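Local coordinates for 3-hydroxyisobutyrate dehydrogenase (Salmonella typhimurium, PDB 3G0O), which probably oxidises L-threonate to 2-oxo-tetronate, using NAD(+) in preference to NADP(+) as the hydride acceptor, at residues A[32-37]-A[50-55]. Sequence-based numbering, arbitrary orientation.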
loop_
_atom_site.group_PDB
_atom_site.type_symbol
_atom_site.label_atom_id
_atom_site.label_comp_id
_atom_site.label_asym_id
_atom_site.label_seq_id
_atom_site.Cartn_x
_atom_site.Cartn_y
_atom_site.Cartn_z
ATOM N N SER A 32 -30.411 2.396 -20.674
ATOM C CA SER A 32 -31.131 3.662 -20.561
ATOM C C SER A 32 -30.764 4.168 -19.173
ATOM O O SER A 32 -31.196 3.613 -18.166
ATOM C CB SER A 32 -32.640 3.438 -20.672
ATOM O OG SER A 32 -33.002 3.111 -22.002
ATOM N N THR A 33 -29.977 5.236 -19.135
ATOM C CA THR A 33 -29.481 5.779 -17.876
ATOM C C THR A 33 -30.115 7.068 -17.356
ATOM O O THR A 33 -30.269 8.050 -18.085
ATOM C CB THR A 33 -27.952 5.986 -17.983
ATOM O OG1 THR A 33 -27.347 4.765 -18.421
ATOM C CG2 THR A 33 -27.353 6.396 -16.635
ATOM N N TRP A 34 -30.467 7.048 -16.072
ATOM C CA TRP A 34 -31.057 8.196 -15.394
ATOM C C TRP A 34 -30.125 8.541 -14.232
ATOM O O TRP A 34 -29.478 7.654 -13.671
ATOM C CB TRP A 34 -32.435 7.856 -14.825
ATOM C CG TRP A 34 -33.432 7.371 -15.836
ATOM C CD1 TRP A 34 -33.496 6.129 -16.399
ATOM C CD2 TRP A 34 -34.516 8.119 -16.392
ATOM N NE1 TRP A 34 -34.555 6.056 -17.276
ATOM C CE2 TRP A 34 -35.197 7.269 -17.294
ATOM C CE3 TRP A 34 -34.974 9.434 -16.227
ATOM C CZ2 TRP A 34 -36.321 7.684 -18.017
ATOM C CZ3 TRP A 34 -36.093 9.851 -16.947
ATOM C CH2 TRP A 34 -36.750 8.978 -17.835
ATOM N N GLY A 35 -30.062 9.821 -13.876
ATOM C CA GLY A 35 -29.209 10.247 -12.779
ATOM C C GLY A 35 -29.912 11.173 -11.804
ATOM O O GLY A 35 -30.833 11.899 -12.175
ATOM N N ALA A 36 -29.483 11.149 -10.547
ATOM C CA ALA A 36 -30.076 12.007 -9.529
ATOM C C ALA A 36 -28.993 12.525 -8.593
ATOM O O ALA A 36 -28.259 11.741 -7.992
ATOM C CB ALA A 36 -31.121 11.242 -8.735
ATOM N N ASP A 37 -28.896 13.846 -8.479
ATOM C CA ASP A 37 -27.908 14.473 -7.607
ATOM C C ASP A 37 -28.272 15.943 -7.423
ATOM O O ASP A 37 -28.824 16.573 -8.332
ATOM C CB ASP A 37 -26.508 14.378 -8.219
ATOM C CG ASP A 37 -25.408 14.647 -7.200
ATOM O OD1 ASP A 37 -25.078 13.723 -6.424
ATOM O OD2 ASP A 37 -24.885 15.782 -7.163
ATOM N N GLY A 50 -26.280 11.855 -23.075
ATOM C CA GLY A 50 -27.253 10.848 -23.467
ATOM C C GLY A 50 -28.212 10.289 -22.432
ATOM O O GLY A 50 -29.034 9.436 -22.764
ATOM N N ALA A 51 -28.123 10.749 -21.191
ATOM C CA ALA A 51 -29.020 10.255 -20.151
ATOM C C ALA A 51 -30.483 10.531 -20.496
ATOM O O ALA A 51 -30.806 11.547 -21.111
ATOM C CB ALA A 51 -28.674 10.899 -18.817
ATOM N N CYS A 52 -31.363 9.618 -20.102
ATOM C CA CYS A 52 -32.791 9.789 -20.352
ATOM C C CYS A 52 -33.325 10.929 -19.492
ATOM O O CYS A 52 -34.253 11.636 -19.883
ATOM C CB CYS A 52 -33.549 8.504 -20.020
ATOM S SG CYS A 52 -33.163 7.120 -21.101
ATOM N N GLY A 53 -32.730 11.098 -18.316
ATOM C CA GLY A 53 -33.157 12.148 -17.415
ATOM C C GLY A 53 -32.170 12.329 -16.279
ATOM O O GLY A 53 -31.395 11.424 -15.978
ATOM N N ALA A 54 -32.205 13.501 -15.653
ATOM C CA ALA A 54 -31.319 13.821 -14.542
ATOM C C ALA A 54 -31.968 14.930 -13.735
ATOM O O ALA A 54 -32.285 15.991 -14.271
ATOM C CB ALA A 54 -29.962 14.273 -15.065
ATOM N N ALA A 55 -32.177 14.684 -12.447
ATOM C CA ALA A 55 -32.806 15.675 -11.587
ATOM C C ALA A 55 -32.206 15.654 -10.188
ATOM O O ALA A 55 -31.291 14.879 -9.903
ATOM C CB ALA A 55 -34.308 15.417 -11.514
HETATM O O HOH W 1 -29.844 6.905 -21.724
#
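Trp34 and Cys52 meet where strand 32-36 and strand 53-55 pair at the margin of the Rossmann-type sheet, as the two parallel strands of a right-handed beta-alpha-beta unit connected by helix 40-48. With CG anti to the carbonyl carbon (chi1 -58°), the indole is carried toward the other segment, and chi2 of 77° turns its face to Cys52, whose CB sits over the centre of the benzene ring as a CH-pi contact, 3.4 Å from Trp34 CE2. Further toward the rim of the same face passes the peptide N of Gly53, 3.5 Å from Trp34 CE3. Gly53 CA packs obliquely on the ring at the same distance from CE3, a closeness that the lack of a side chain at Gly53 permits. The Cys52 thiol, turned beside its own backbone N, is oblique to the indole, and SG rests 3.7 Å from Ser32 CB. On the side of strand 9-13, Trp34 NE1 hydrogen-bonds His9 ND1; Phe61, from a loop, also meets the indole.

Four backbone bonds make the pairing: Cys52 N to Thr33 O (2.8 Å), which places Cys52 beside the ring, then Gly35 N to Gly53 O, Ala55 N to Gly35 O and Asp37 N to Ala55 O. Ala54 faces Cys43 and Leu47 of helix 40-48. Asp37 OD1 accepts from Leu15 N in the glycine-rich turn, while OD2 accepts from Asn39 N just ahead of helix 40-48; an acidic residue here is consistent with NAD-preferring Rossmann folds. At the opposite end, where a Schellman motif closes the helix at Gly50, a water accepts from Thr33 N at 3.1 Å and donates to Gly50 O at 2.9 Å.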